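Local coordinates for DsbA-like disulfide oxidoreductase (Wolbachia endosymbiont of Drosophila melanogaster, PDB 6EEZ), which catalyses thiol-disulfide exchange and acts as a homotrimeric disulfide isomerase, with a thioredoxin-type fold related to that of DsbA, at residues Phe99-Ala102 and Ala103-Lys107; Asn130-Ile133 and Lys134-Asp138; Ala87-Phe90 and Leu91-Lys95. All blocks are in the same frame, centred on the assembly; numbering follows the deposited sequence.

Contact 1: residues Phe99-Ala102 and Ala103-Lys107; sequences FHHA and ALSHK
The backbone oxygen of H101 is gripped twice by S105. S105 OG donates to H101 O at 2.7 Å, and S105 N donates to the same oxygen at 2.9 Å. The two donors come from opposite faces of the carbonyl plane. With OG beside its own backbone N (chi1 -58°), the hydroxyl reaches the carbonyl of the preceding turn. This serine closes the last turn of helix 96-105. Behind it the regular i to i+4 bonds run from A103 N to F99 O and from L104 N to H100 O. H106, the first residue to leave helical angles, still gives its N to A102 O at 2.9 Å.

The H100 imidazole and the L104 side chain lie on one side of the helix. L104 CG sits over one face of the ring, and L104 CD1 comes within 3.3 Å of H100 NE2. The F99 ring meets A103 CB obliquely, with CE2 4.3 Å from it.

F99 packs between helices 76-91 and 112-121. H101 bonds to N53 of helix 52-60, and L104 reaches Y43 just before the cysteine pair C45 and C48.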
loop_
_atom_site.group_PDB
_atom_site.type_symbol
_atom_site.label_atom_id
_atom_site.label_comp_id
_atom_site.label_asym_id
_atom_site.label_seq_id
_atom_site.Cartn_x
_atom_site.Cartn_y
_atom_site.Cartn_z
ATOM N N PHE A 99 11.214 -3.541 -0.666
ATOM C CA PHE A 99 11.372 -2.106 -0.576
ATOM C C PHE A 99 10.335 -1.582 0.407
ATOM O O PHE A 99 10.664 -0.823 1.309
ATOM C CB PHE A 99 11.218 -1.430 -1.935
ATOM C CG PHE A 99 11.467 0.044 -1.883
ATOM C CD1 PHE A 99 12.753 0.541 -2.017
ATOM C CD2 PHE A 99 10.429 0.932 -1.631
ATOM C CE1 PHE A 99 12.995 1.894 -1.938
ATOM C CE2 PHE A 99 10.663 2.295 -1.549
ATOM C CZ PHE A 99 11.951 2.775 -1.705
ATOM N N HIS A 100 9.090 -2.016 0.234
ATOM C CA HIS A 100 7.973 -1.594 1.075
ATOM C C HIS A 100 8.297 -1.720 2.556
ATOM O O HIS A 100 8.154 -0.763 3.319
ATOM C CB HIS A 100 6.729 -2.430 0.737
ATOM C CG HIS A 100 5.584 -2.270 1.692
ATOM N ND1 HIS A 100 4.541 -1.390 1.467
ATOM C CD2 HIS A 100 5.292 -2.901 2.854
ATOM C CE1 HIS A 100 3.661 -1.482 2.444
ATOM N NE2 HIS A 100 4.089 -2.393 3.304
ATOM N N HIS A 101 8.733 -2.911 2.954
ATOM C CA HIS A 101 8.919 -3.219 4.363
ATOM C C HIS A 101 10.145 -2.487 4.918
ATOM O O HIS A 101 10.141 -2.022 6.072
ATOM C CB HIS A 101 9.066 -4.732 4.569
ATOM C CG HIS A 101 8.917 -5.155 5.992
ATOM N ND1 HIS A 101 9.995 -5.462 6.792
ATOM C CD2 HIS A 101 7.818 -5.301 6.767
ATOM C CE1 HIS A 101 9.564 -5.787 7.997
ATOM N NE2 HIS A 101 8.247 -5.701 8.008
ATOM N N ALA A 102 11.190 -2.380 4.103
ATOM C CA ALA A 102 12.364 -1.609 4.506
ATOM C C ALA A 102 12.018 -0.134 4.666
ATOM O O ALA A 102 12.513 0.514 5.571
ATOM C CB ALA A 102 13.497 -1.772 3.503
ATOM N N ALA A 103 11.176 0.404 3.788
ATOM C CA ALA A 103 10.816 1.810 3.884
ATOM C C ALA A 103 10.047 2.054 5.182
ATOM O O ALA A 103 10.285 3.042 5.888
ATOM C CB ALA A 103 10.003 2.236 2.686
ATOM N N LEU A 104 9.132 1.147 5.499
ATOM C CA LEU A 104 8.404 1.225 6.758
ATOM C C LEU A 104 9.330 1.026 7.967
ATOM O O LEU A 104 9.060 1.549 9.053
ATOM C CB LEU A 104 7.284 0.200 6.781
ATOM C CG LEU A 104 6.123 0.511 5.828
ATOM C CD1 LEU A 104 5.078 -0.620 5.890
ATOM C CD2 LEU A 104 5.471 1.891 6.122
ATOM N N SER A 105 10.427 0.291 7.779
ATOM C CA SER A 105 11.375 0.052 8.870
ATOM C C SER A 105 12.350 1.228 9.041
ATOM O O SER A 105 12.947 1.410 10.093
ATOM C CB SER A 105 12.148 -1.246 8.619
ATOM O OG SER A 105 11.250 -2.335 8.497
ATOM N N HIS A 106 12.490 2.027 7.991
ATOM C CA HIS A 106 13.331 3.222 7.990
ATOM C C HIS A 106 12.781 4.263 8.963
ATOM O O HIS A 106 11.779 4.916 8.671
ATOM C CB HIS A 106 13.397 3.768 6.563
ATOM C CG HIS A 106 14.273 4.967 6.394
ATOM N ND1 HIS A 106 13.983 6.187 6.963
ATOM C CD2 HIS A 106 15.404 5.146 5.674
ATOM C CE1 HIS A 106 14.914 7.057 6.624
ATOM N NE2 HIS A 106 15.791 6.450 5.846
ATOM N N LYS A 107 13.426 4.418 10.114
ATOM C CA LYS A 107 12.841 5.204 11.201
ATOM C C LYS A 107 12.889 6.735 10.997
ATOM O O LYS A 107 11.873 7.418 11.209
ATOM C CB LYS A 107 13.517 4.842 12.525
ATOM C CG LYS A 107 12.991 5.663 13.697
ATOM C CD LYS A 107 13.323 5.047 15.053
ATOM C CE LYS A 107 12.967 5.996 16.200
ATOM N NZ LYS A 107 13.814 7.232 16.200
#

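Contact 2: residues Asn130-Ile133 and Lys134-Asp138; sequences NDSI and KDNAD
A break between two helices is the setting: helix 126-135 ends here and helix 137-154 starts, with N136 as the joint. The last turns before the break keep i to i+4 bonds. D135 N donates to D131 O at 2.9 Å. N136 N donates to S132 O at 3.1 Å, with an N-H...O angle of 156°. The bond from K134 N to N130 O is weak. N136 then leaves helical angles, and A137 N makes a weak bond back to K134 O. N136 stands at the N-cap position of the next helix.

K134 folds back over the preceding turn. Its CG stands beside its own backbone N (chi1 -53°), 3.3 Å from N130 O. The bend at chi2 then carries CD and CE alongside I133. K134 CE passes 4.0 Å from the CG2 methyl of I133, the two side chains crossing at a slant. The carboxylate of D135 is turned toward the turn before it, with CG 3.0 Å from D131 O. S132 OG, anti to its backbone N, points to A87 O of helix 76-91. This is probably a hydrogen bond, though modelled very short.

The chemistry is mainly backbone bonding with a polar, largely solvent-facing surface. Both D135 carboxylate oxygens lie near D131 O, acceptor beside acceptor. D131 OD1 and D135 OD2 are 5.7 Å apart, and the two carboxylates would probably repel mildly if both are ionised.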
loop_
_atom_site.group_PDB
_atom_site.type_symbol
_atom_site.label_atom_id
_atom_site.label_comp_id
_atom_site.label_asym_id
_atom_site.label_seq_id
_atom_site.Cartn_x
_atom_site.Cartn_y
_atom_site.Cartn_z
ATOM N N ASN A 130 17.868 3.712 -11.439
ATOM C CA ASN A 130 17.765 5.040 -12.035
ATOM C C ASN A 130 17.014 4.996 -13.365
ATOM O O ASN A 130 16.220 5.892 -13.656
ATOM C CB ASN A 130 19.150 5.663 -12.227
ATOM C CG ASN A 130 19.796 6.084 -10.912
ATOM O OD1 ASN A 130 19.124 6.203 -9.893
ATOM N ND2 ASN A 130 21.105 6.319 -10.936
ATOM N N ASP A 131 17.240 3.956 -14.163
ATOM C CA ASP A 131 16.569 3.839 -15.456
ATOM C C ASP A 131 15.072 3.582 -15.259
ATOM O O ASP A 131 14.250 3.972 -16.089
ATOM C CB ASP A 131 17.178 2.721 -16.306
ATOM C CG ASP A 131 18.668 2.951 -16.639
ATOM O OD1 ASP A 131 19.076 4.096 -16.941
ATOM O OD2 ASP A 131 19.430 1.962 -16.607
ATOM N N SER A 132 14.714 2.927 -14.160
ATOM C CA SER A 132 13.311 2.614 -13.886
ATOM C C SER A 132 12.534 3.883 -13.509
ATOM O O SER A 132 11.416 4.103 -13.983
ATOM C CB SER A 132 13.205 1.567 -12.775
ATOM O OG SER A 132 11.873 1.115 -12.585
ATOM N N ILE A 133 13.140 4.707 -12.657
ATOM C CA ILE A 133 12.568 5.989 -12.275
ATOM C C ILE A 133 12.193 6.792 -13.517
ATOM O O ILE A 133 11.077 7.296 -13.632
ATOM C CB ILE A 133 13.558 6.810 -11.399
ATOM C CG1 ILE A 133 13.635 6.216 -9.987
ATOM C CG2 ILE A 133 13.141 8.290 -11.324
ATOM C CD1 ILE A 133 14.637 6.890 -9.091
ATOM N N LYS A 134 13.131 6.892 -14.451
ATOM C CA LYS A 134 12.977 7.796 -15.578
ATOM C C LYS A 134 12.058 7.204 -16.636
ATOM O O LYS A 134 11.154 7.878 -17.127
ATOM C CB LYS A 134 14.342 8.126 -16.192
ATOM C CG LYS A 134 15.376 8.647 -15.194
ATOM C CD LYS A 134 15.012 10.014 -14.634
ATOM C CE LYS A 134 15.878 10.345 -13.430
ATOM N NZ LYS A 134 17.334 10.261 -13.746
ATOM N N ASP A 135 12.292 5.945 -16.985
ATOM C CA ASP A 135 11.533 5.300 -18.048
ATOM C C ASP A 135 10.052 5.203 -17.709
ATOM O O ASP A 135 9.207 5.383 -18.587
ATOM C CB ASP A 135 12.060 3.892 -18.330
ATOM C CG ASP A 135 13.428 3.888 -18.975
ATOM O OD1 ASP A 135 13.918 4.973 -19.347
ATOM O OD2 ASP A 135 14.006 2.788 -19.122
ATOM N N ASN A 136 9.741 4.900 -16.448
ATOM C CA ASN A 136 8.351 4.704 -16.010
ATOM C C ASN A 136 7.753 5.910 -15.276
ATOM O O ASN A 136 6.791 5.771 -14.515
ATOM C CB ASN A 136 8.267 3.468 -15.108
ATOM C CG ASN A 136 8.804 2.227 -15.785
ATOM O OD1 ASN A 136 9.843 1.684 -15.387
ATOM N ND2 ASN A 136 8.116 1.783 -16.836
ATOM N N ALA A 137 8.314 7.091 -15.515
ATOM C CA ALA A 137 7.956 8.279 -14.743
ATOM C C ALA A 137 6.475 8.615 -14.914
ATOM O O ALA A 137 5.765 8.786 -13.921
ATOM C CB ALA A 137 8.822 9.450 -15.144
ATOM N N ASP A 138 6.007 8.687 -16.160
ATOM C CA ASP A 138 4.592 8.964 -16.420
ATOM C C ASP A 138 3.666 7.986 -15.703
ATOM O O ASP A 138 2.638 8.389 -15.170
ATOM C CB ASP A 138 4.282 8.912 -17.916
ATOM C CG ASP A 138 4.938 10.022 -18.685
ATOM O OD1 ASP A 138 5.545 10.899 -18.034
ATOM O OD2 ASP A 138 4.837 10.023 -19.937
#

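Contact 3: residues Ala87-Phe90 and Leu91-Lys95; sequences AVYF and LDKEK
The aliphatic chain of K93 is draped over one face of the Y89 ring, joining a CH-pi contact to an off-centre cation-pi contact. K93 CG lies 4.1 Å from the ring centroid, over the face. K93 NZ is 4.9 Å from the same centroid, 26° from the ring normal. Between them the chain follows the ring outward, and K93 CE comes 3.3 Å from Y89 OH. The chain is extended until chi4 (54°), where a bend lifts NZ away from the ring plane, near the hydroxyl end. The CH-pi contact covers the ring with methylenes, and the off-centre charge would add at most a modest attraction.

The Y89 edge is turned to its neighbour F90. F90 CE2 lies in the plane of the Y89 ring, while Y89 CD2 sits 3.7 Å above the F90 plane, over its centre. Behind the rings, V88 O takes the i to i+4 bond from D92 N at 2.9 Å, and a weaker one from L91 N. The loop then turns on D92: its OD1 accepts from E94 N at 2.9 Å in an Asx turn. V88 CG1 meets K95 CB at 3.8 Å, the two side chains nearly at right angles.

K95 NZ bonds to I122 O. V88 touches F99 and Y89 touches Y96, both on helix 96-105. The contact is the turn between two consecutive helices of the helical insertion between strands 65-70 and 161-164. It packs on the later helices, F90 against 137-154 and L91 against S132 of 126-135.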
loop_
_atom_site.group_PDB
_atom_site.type_symbol
_atom_site.label_atom_id
_atom_site.label_comp_id
_atom_site.label_asym_id
_atom_site.label_seq_id
_atom_site.Cartn_x
_atom_site.Cartn_y
_atom_site.Cartn_z
ATOM N N ALA A 87 9.204 2.226 -8.607
ATOM C CA ALA A 87 10.285 2.100 -9.578
ATOM C C ALA A 87 10.930 0.717 -9.457
ATOM O O ALA A 87 11.388 0.139 -10.444
ATOM C CB ALA A 87 11.315 3.182 -9.387
ATOM N N VAL A 88 10.940 0.200 -8.234
ATOM C CA VAL A 88 11.366 -1.162 -7.954
ATOM C C VAL A 88 10.353 -2.186 -8.489
ATOM O O VAL A 88 10.719 -3.186 -9.105
ATOM C CB VAL A 88 11.564 -1.356 -6.428
ATOM C CG1 VAL A 88 11.672 -2.834 -6.055
ATOM C CG2 VAL A 88 12.784 -0.587 -5.965
ATOM N N TYR A 89 9.078 -1.938 -8.231
ATOM C CA TYR A 89 8.006 -2.812 -8.690
ATOM C C TYR A 89 8.107 -3.134 -10.174
ATOM O O TYR A 89 7.971 -4.284 -10.586
ATOM C CB TYR A 89 6.655 -2.159 -8.395
ATOM C CG TYR A 89 5.464 -2.851 -8.999
ATOM C CD1 TYR A 89 4.965 -4.024 -8.453
ATOM C CD2 TYR A 89 4.811 -2.305 -10.095
ATOM C CE1 TYR A 89 3.853 -4.649 -8.989
ATOM C CE2 TYR A 89 3.691 -2.921 -10.644
ATOM C CZ TYR A 89 3.215 -4.093 -10.087
ATOM O OH TYR A 89 2.110 -4.706 -10.643
ATOM N N PHE A 90 8.344 -2.110 -10.977
ATOM C CA PHE A 90 8.358 -2.297 -12.408
ATOM C C PHE A 90 9.621 -2.983 -12.903
ATOM O O PHE A 90 9.608 -3.568 -13.984
ATOM C CB PHE A 90 8.162 -0.953 -13.096
ATOM C CG PHE A 90 6.736 -0.491 -13.081
ATOM C CD1 PHE A 90 5.778 -1.132 -13.864
ATOM C CD2 PHE A 90 6.344 0.553 -12.270
ATOM C CE1 PHE A 90 4.448 -0.719 -13.847
ATOM C CE2 PHE A 90 5.006 0.983 -12.248
ATOM C CZ PHE A 90 4.063 0.343 -13.032
ATOM N N LEU A 91 10.697 -2.930 -12.125
ATOM C CA LEU A 91 11.906 -3.708 -12.443
ATOM C C LEU A 91 11.710 -5.170 -12.099
ATOM O O LEU A 91 12.060 -6.061 -12.873
ATOM C CB LEU A 91 13.122 -3.187 -11.679
ATOM C CG LEU A 91 13.710 -1.844 -12.087
ATOM C CD1 LEU A 91 14.660 -1.381 -11.006
ATOM C CD2 LEU A 91 14.430 -1.947 -13.421
ATOM N N ASP A 92 11.158 -5.399 -10.918
ATOM C CA ASP A 92 10.994 -6.728 -10.386
ATOM C C ASP A 92 9.964 -6.660 -9.292
ATOM O O ASP A 92 10.191 -6.057 -8.251
ATOM C CB ASP A 92 12.339 -7.251 -9.880
ATOM C CG ASP A 92 12.236 -8.576 -9.133
ATOM O OD1 ASP A 92 11.174 -9.223 -9.109
ATOM O OD2 ASP A 92 13.267 -8.981 -8.571
ATOM N N LYS A 93 8.826 -7.290 -9.546
ATOM C CA LYS A 93 7.673 -7.218 -8.676
ATOM C C LYS A 93 7.874 -7.978 -7.383
ATOM O O LYS A 93 7.220 -7.683 -6.375
ATOM C CB LYS A 93 6.447 -7.762 -9.401
ATOM C CG LYS A 93 6.066 -6.981 -10.631
ATOM C CD LYS A 93 4.726 -7.463 -11.187
ATOM C CE LYS A 93 4.213 -6.564 -12.319
ATOM N NZ LYS A 93 5.224 -6.410 -13.391
ATOM N N GLU A 94 8.774 -8.957 -7.424
ATOM C CA GLU A 94 9.082 -9.790 -6.267
ATOM C C GLU A 94 9.878 -9.015 -5.221
ATOM O O GLU A 94 10.053 -9.477 -4.093
ATOM C CB GLU A 94 9.870 -11.039 -6.693
ATOM C CG GLU A 94 9.256 -11.809 -7.869
ATOM C CD GLU A 94 8.772 -13.209 -7.488
ATOM O OE1 GLU A 94 9.341 -14.205 -8.004
ATOM O OE2 GLU A 94 7.816 -13.308 -6.681
ATOM N N LYS A 95 10.369 -7.841 -5.609
ATOM C CA LYS A 95 11.190 -7.015 -4.733
ATOM C C LYS A 95 10.375 -5.845 -4.154
ATOM O O LYS A 95 10.858 -5.115 -3.281
ATOM C CB LYS A 95 12.410 -6.498 -5.495
ATOM C CG LYS A 95 13.387 -7.611 -5.951
ATOM C CD LYS A 95 14.589 -7.712 -5.044
ATOM C CE LYS A 95 15.339 -9.047 -5.178
ATOM N NZ LYS A 95 16.753 -8.830 -5.597
#

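In the fold
Along the chain the order is contact 3, contact 1, contact 2; all are local, in series, and none nests or crosses. Contact 3 lies where helix 76-91 gives way to the short loop before helix 96-105. Contact 1 follows at the far end of that second helix. Contact 2 comes later, at the joint between helices 126-135 and 137-154. Contact 3 touches both others. V88 packs on F99 of contact 1; A87 meets I133 and S132, F90 meets N136, and L91 meets S132. Contacts 1 and 2 stay about 9 Å apart at their nearest atoms. Helix 76-91 is thus joined to 96-105, 126-135 and 137-154, within the helical insertion that DsbA-like proteins carry in the thioredoxin fold.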